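Local coordinates for chorismate synthase (Aquifex aeolicus, PDB 1Q1L), which catalyses the elimination of phosphate from 5-enolpyruvylshikimate-3-phosphate to give chorismate, the last step of the chorismate pathway, using reduced FMN, at residues R46-Y51 and I59-A64; A144-G149 and S360-A365. All blocks are in the same frame, centred on the assembly; numbering follows the deposited sequence.

Contact 1 (46-51 with 59-64) and contact 2 (144-149 with 360-365) follow one another along the chain, and their centres are about 12 Å apart. They share a boundary. The salt bridge from R46 NH1 to E364 OE1 (2.7 Å) joins the end of helix 37-48 to helix 356-379. R47 CD packs on V146 CG2 at 3.7 Å, which brings helix 142-157 into the same cluster. Both contacts lie near the predicted cofactor sites. R47, predicted to bind NADP(+), has its side chain about 8 Å from that of Q264, a predicted FMN residue. The R145 side chain of contact 2 is about 6 Å from that of Q264.

Contact 1: residues R46-Y51 and I59-A64; sequences RRQRGY and IEKDTA
R47 and Q48 meet D62 where helix 37-48 ends in a type I beta turn, Q48 to Y51. The partner segment, 59-64, is the loop leading into strand 64-68, outermost in its four-stranded antiparallel sheet within this chain. R47 is predicted to bind NADP(+). Its CG is anti to the backbone N (chi1 -171°) and the chain bends at chi3. The guanidinium then presents an edge to D62, and R47 NH2 makes a long salt bridge of 3.8 Å to D62 OD2. Water 1 accepts from R47 NE at 2.8 Å and donates to D62 OD2, also at 2.8 Å. D62 OD2 also salt-bridges R140. Q48 reaches across with an extended chain and fixes its amide at both ends. Q48 OE1 accepts from D62 N at 2.7 Å. That bond is nearly straight (168°), although the donor lies above the carbonyl plane and not on a lone pair. Q48 NE2 donates to E60 O at 2.9 Å, on a lone pair in the carbonyl plane. The two bonds hold the loop backbone on both sides of K61 and should keep the amide from flipping. A leucine in place of the glutamine would probably leave D62 N and E60 O without these mates, so that the loop is held mainly through the D62 carboxylate. G50 N bonds to R47 O at 2.9 Å, and the turn itself is closed by a weak bond from Y51 N to Q48 O (3.5 Å). The backbone of G50 also pairs with A358 of helix 356-379, and Y51 packs on T142 of helix 142-157. R47 NH1 lies in plane at the edge of the Y51 ring, 2.7 Å from Y51 OH, but at an angle too poor for a hydrogen bond.

Contact 2: residues A144-G149 and S360-A365; sequences ARVAVG and SVVGEA
R145 O accepts the helix bond from G149 N at 2.9 Å, and the A365 methyl, CB, rests 3.8 Å from the same oxygen. No hydrogen bond crosses between the two segments. The contact is a buried helix-helix packing in which the axes of the two segments come within 8.6 Å and cross at 44°. A365 CB points at the first helix and also touches V146 CA at 3.7 Å. The backbones come closest at G149 and A365, whose CA atoms are 4.2 Å apart. G149 has no side chain, and a CB there would run into A365 CB. Toward the N-terminal side of this close point, valines take over. V146 CG2 meets V362 CG2 at 3.9 Å, and the two side chains cross at about a right angle. In each valine CG1 is anti to the backbone N (chi1 170° in V146), which turns CG2 to the contact. R145 sets out toward the partner helix at CB, but its guanidinium is held by a salt bridge to E141, and its side chain packs on W248 of a neighbouring subunit. The pair belongs to the helical layer of the beta-alpha-beta sandwich. A147 and V148 of helix 142-157 lie on strands 80-85 and 10-14 of the four-stranded sheet. E364 of helix 356-379 bonds to S165 on strand 162-170 of the five-stranded sheet, and V146 packs on E43 of helix 37-48.

Contact 1: residues R46-Y51 and I59-A64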
loop_
_atom_site.group_PDB
_atom_site.type_symbol
_atom_site.label_atom_id
_atom_site.label_comp_id
_atom_site.label_asym_id
_atom_site.label_seq_id
_atom_site.Cartn_x
_atom_site.Cartn_y
_atom_site.Cartn_z
ATOM N N ARG A 46 -14.381 -28.506 -2.529
ATOM C CA ARG A 46 -13.149 -29.197 -2.876
ATOM C C ARG A 46 -12.153 -29.122 -1.723
ATOM O O ARG A 46 -11.457 -30.096 -1.438
ATOM C CB ARG A 46 -12.529 -28.593 -4.137
ATOM C CG ARG A 46 -13.371 -28.764 -5.396
ATOM C CD ARG A 46 -12.704 -28.098 -6.592
ATOM N NE ARG A 46 -11.405 -28.698 -6.898
ATOM C CZ ARG A 46 -10.293 -28.002 -7.117
ATOM N NH1 ARG A 46 -10.315 -26.674 -7.059
ATOM N NH2 ARG A 46 -9.158 -28.631 -7.399
ATOM N N ARG A 47 -12.088 -27.973 -1.053
ATOM C CA ARG A 47 -11.167 -27.818 0.071
ATOM C C ARG A 47 -11.584 -28.724 1.232
ATOM O O ARG A 47 -10.740 -29.354 1.873
ATOM C CB ARG A 47 -11.131 -26.368 0.565
ATOM C CG ARG A 47 -10.020 -26.102 1.584
ATOM C CD ARG A 47 -10.198 -24.766 2.296
ATOM N NE ARG A 47 -11.296 -24.825 3.251
ATOM C CZ ARG A 47 -11.154 -25.060 4.552
ATOM N NH1 ARG A 47 -9.953 -25.247 5.078
ATOM N NH2 ARG A 47 -12.226 -25.132 5.325
ATOM N N GLN A 48 -12.884 -28.781 1.505
ATOM C CA GLN A 48 -13.388 -29.617 2.593
ATOM C C GLN A 48 -13.017 -31.083 2.416
ATOM O O GLN A 48 -12.582 -31.732 3.363
ATOM C CB GLN A 48 -14.907 -29.499 2.709
ATOM C CG GLN A 48 -15.391 -28.186 3.279
ATOM C CD GLN A 48 -16.879 -28.195 3.566
ATOM O OE1 GLN A 48 -17.700 -28.354 2.659
ATOM N NE2 GLN A 48 -17.236 -28.030 4.833
ATOM N N ARG A 49 -13.194 -31.602 1.205
ATOM C CA ARG A 49 -12.880 -32.998 0.915
ATOM C C ARG A 49 -11.373 -33.236 0.860
ATOM O O ARG A 49 -10.923 -34.333 0.526
ATOM C CB ARG A 49 -13.511 -33.420 -0.417
ATOM C CG ARG A 49 -15.018 -33.210 -0.488
ATOM C CD ARG A 49 -15.651 -33.992 -1.639
ATOM N NE ARG A 49 -16.263 -33.131 -2.651
ATOM C CZ ARG A 49 -15.581 -32.410 -3.538
ATOM N NH1 ARG A 49 -14.254 -32.443 -3.545
ATOM N NH2 ARG A 49 -16.226 -31.660 -4.423
ATOM N N GLY A 50 -10.600 -32.208 1.197
ATOM C CA GLY A 50 -9.153 -32.323 1.160
ATOM C C GLY A 50 -8.507 -32.783 2.453
ATOM O O GLY A 50 -7.305 -33.056 2.482
ATOM N N TYR A 51 -9.286 -32.864 3.528
ATOM C CA TYR A 51 -8.746 -33.307 4.811
ATOM C C TYR A 51 -8.963 -34.801 5.000
ATOM O O TYR A 51 -8.463 -35.394 5.956
ATOM C CB TYR A 51 -9.397 -32.549 5.972
ATOM C CG TYR A 51 -9.078 -31.072 6.005
ATOM C CD1 TYR A 51 -9.855 -30.154 5.300
ATOM C CD2 TYR A 51 -7.984 -30.594 6.725
ATOM C CE1 TYR A 51 -9.551 -28.795 5.313
ATOM C CE2 TYR A 51 -7.670 -29.237 6.745
ATOM C CZ TYR A 51 -8.458 -28.345 6.037
ATOM O OH TYR A 51 -8.148 -27.004 6.047
ATOM N N ILE A 59 -26.178 -29.814 8.599
ATOM C CA ILE A 59 -25.340 -29.422 7.472
ATOM C C ILE A 59 -23.863 -29.550 7.833
ATOM O O ILE A 59 -23.475 -29.345 8.986
ATOM C CB ILE A 59 -25.620 -27.961 7.044
ATOM C CG1 ILE A 59 -27.097 -27.802 6.669
ATOM C CG2 ILE A 59 -24.731 -27.581 5.864
ATOM C CD1 ILE A 59 -27.483 -26.392 6.260
ATOM N N GLU A 60 -23.045 -29.893 6.842
ATOM C CA GLU A 60 -21.610 -30.049 7.045
ATOM C C GLU A 60 -20.832 -29.332 5.947
ATOM O O GLU A 60 -19.719 -28.857 6.171
ATOM C CB GLU A 60 -21.239 -31.535 7.048
ATOM C CG GLU A 60 -19.766 -31.807 7.315
ATOM C CD GLU A 60 -19.419 -33.280 7.214
ATOM O OE1 GLU A 60 -19.561 -33.850 6.109
ATOM O OE2 GLU A 60 -19.006 -33.869 8.236
ATOM N N LYS A 61 -21.428 -29.247 4.762
ATOM C CA LYS A 61 -20.784 -28.600 3.627
ATOM C C LYS A 61 -20.660 -27.083 3.779
ATOM O O LYS A 61 -21.626 -26.400 4.122
ATOM C CB LYS A 61 -21.544 -28.924 2.338
ATOM C CG LYS A 61 -21.622 -30.412 2.039
ATOM C CD LYS A 61 -22.120 -30.687 0.627
ATOM C CE LYS A 61 -22.215 -32.186 0.368
ATOM N NZ LYS A 61 -20.939 -32.892 0.690
ATOM N N ASP A 62 -19.462 -26.570 3.526
ATOM C CA ASP A 62 -19.211 -25.137 3.611
ATOM C C ASP A 62 -19.937 -24.422 2.489
ATOM O O ASP A 62 -19.922 -24.868 1.340
ATOM C CB ASP A 62 -17.716 -24.827 3.502
ATOM C CG ASP A 62 -17.010 -24.878 4.838
ATOM O OD1 ASP A 62 -17.501 -24.238 5.793
ATOM O OD2 ASP A 62 -15.958 -25.545 4.933
ATOM N N THR A 63 -20.579 -23.314 2.830
ATOM C CA THR A 63 -21.296 -22.527 1.847
ATOM C C THR A 63 -21.053 -21.054 2.116
ATOM O O THR A 63 -20.930 -20.626 3.268
ATOM C CB THR A 63 -22.811 -22.801 1.895
ATOM O OG1 THR A 63 -23.267 -22.730 3.250
ATOM C CG2 THR A 63 -23.125 -24.171 1.321
ATOM N N ALA A 64 -20.975 -20.279 1.045
ATOM C CA ALA A 64 -20.751 -18.855 1.175
ATOM C C ALA A 64 -21.999 -18.106 0.748
ATOM O O ALA A 64 -22.683 -18.501 -0.194
ATOM C CB ALA A 64 -19.575 -18.430 0.315
HETATM O O HOH W 1 -14.037 -25.266 2.870
#

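Contact 2: residues A144-G149 and S360-A365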
loop_
_atom_site.group_PDB
_atom_site.type_symbol
_atom_site.label_atom_id
_atom_site.label_comp_id
_atom_site.label_asym_id
_atom_site.label_seq_id
_atom_site.Cartn_x
_atom_site.Cartn_y
_atom_site.Cartn_z
ATOM N N ALA A 144 -11.747 -18.897 3.690
ATOM C CA ALA A 144 -12.079 -17.565 3.201
ATOM C C ALA A 144 -11.179 -17.255 2.006
ATOM O O ALA A 144 -11.596 -16.586 1.061
ATOM C CB ALA A 144 -11.871 -16.524 4.305
ATOM N N ARG A 145 -9.942 -17.746 2.053
ATOM C CA ARG A 145 -9.007 -17.516 0.955
ATOM C C ARG A 145 -9.512 -18.202 -0.299
ATOM O O ARG A 145 -9.380 -17.680 -1.406
ATOM C CB ARG A 145 -7.623 -18.070 1.279
ATOM C CG ARG A 145 -6.909 -17.433 2.447
ATOM C CD ARG A 145 -5.427 -17.765 2.339
ATOM N NE ARG A 145 -4.700 -17.613 3.592
ATOM C CZ ARG A 145 -3.377 -17.674 3.680
ATOM N NH1 ARG A 145 -2.649 -17.878 2.585
ATOM N NH2 ARG A 145 -2.779 -17.531 4.855
ATOM N N VAL A 146 -10.085 -19.388 -0.127
ATOM C CA VAL A 146 -10.607 -20.142 -1.261
ATOM C C VAL A 146 -11.823 -19.441 -1.869
ATOM O O VAL A 146 -12.017 -19.465 -3.083
ATOM C CB VAL A 146 -10.965 -21.595 -0.836
ATOM C CG1 VAL A 146 -11.738 -22.303 -1.940
ATOM C CG2 VAL A 146 -9.685 -22.367 -0.533
ATOM N N ALA A 147 -12.633 -18.805 -1.030
ATOM C CA ALA A 147 -13.816 -18.093 -1.520
ATOM C C ALA A 147 -13.394 -16.890 -2.372
ATOM O O ALA A 147 -13.947 -16.649 -3.450
ATOM C CB ALA A 147 -14.686 -17.635 -0.336
ATOM N N VAL A 148 -12.423 -16.122 -1.884
ATOM C CA VAL A 148 -11.931 -14.972 -2.637
ATOM C C VAL A 148 -11.309 -15.484 -3.931
ATOM O O VAL A 148 -11.499 -14.901 -5.006
ATOM C CB VAL A 148 -10.869 -14.180 -1.832
ATOM C CG1 VAL A 148 -10.148 -13.182 -2.740
ATOM C CG2 VAL A 148 -11.541 -13.435 -0.670
ATOM N N GLY A 149 -10.571 -16.587 -3.818
ATOM C CA GLY A 149 -9.935 -17.176 -4.982
ATOM C C GLY A 149 -10.929 -17.695 -6.003
ATOM O O GLY A 149 -10.676 -17.646 -7.211
ATOM N N SER A 360 -3.483 -28.172 -1.584
ATOM C CA SER A 360 -3.401 -27.964 -3.020
ATOM C C SER A 360 -4.566 -27.117 -3.531
ATOM O O SER A 360 -4.393 -26.310 -4.440
ATOM C CB SER A 360 -3.364 -29.305 -3.760
ATOM O OG SER A 360 -4.588 -30.002 -3.622
ATOM N N VAL A 361 -5.748 -27.291 -2.953
ATOM C CA VAL A 361 -6.901 -26.510 -3.393
ATOM C C VAL A 361 -6.739 -25.042 -2.987
ATOM O O VAL A 361 -7.167 -24.138 -3.704
ATOM C CB VAL A 361 -8.221 -27.061 -2.806
ATOM C CG1 VAL A 361 -9.378 -26.127 -3.167
ATOM C CG2 VAL A 361 -8.485 -28.467 -3.351
ATOM N N VAL A 362 -6.128 -24.810 -1.829
ATOM C CA VAL A 362 -5.888 -23.450 -1.357
ATOM C C VAL A 362 -4.794 -22.861 -2.250
ATOM O O VAL A 362 -4.776 -21.660 -2.536
ATOM C CB VAL A 362 -5.414 -23.448 0.112
ATOM C CG1 VAL A 362 -5.084 -22.025 0.559
ATOM C CG2 VAL A 362 -6.501 -24.052 1.008
ATOM N N GLY A 363 -3.886 -23.725 -2.703
ATOM C CA GLY A 363 -2.810 -23.266 -3.567
ATOM C C GLY A 363 -3.363 -22.713 -4.865
ATOM O O GLY A 363 -2.845 -21.730 -5.403
ATOM N N GLU A 364 -4.415 -23.345 -5.374
ATOM C CA GLU A 364 -5.043 -22.907 -6.610
ATOM C C GLU A 364 -5.659 -21.531 -6.380
ATOM O O GLU A 364 -5.565 -20.645 -7.222
ATOM C CB GLU A 364 -6.145 -23.880 -7.025
ATOM C CG GLU A 364 -5.681 -25.260 -7.442
ATOM C CD GLU A 364 -6.854 -26.195 -7.706
ATOM O OE1 GLU A 364 -7.981 -25.686 -7.919
ATOM O OE2 GLU A 364 -6.645 -27.430 -7.707
ATOM N N ALA A 365 -6.302 -21.371 -5.230
ATOM C CA ALA A 365 -6.934 -20.104 -4.873
ATOM C C ALA A 365 -5.910 -18.969 -4.811
ATOM O O ALA A 365 -6.149 -17.884 -5.332
ATOM C CB ALA A 365 -7.636 -20.248 -3.530
#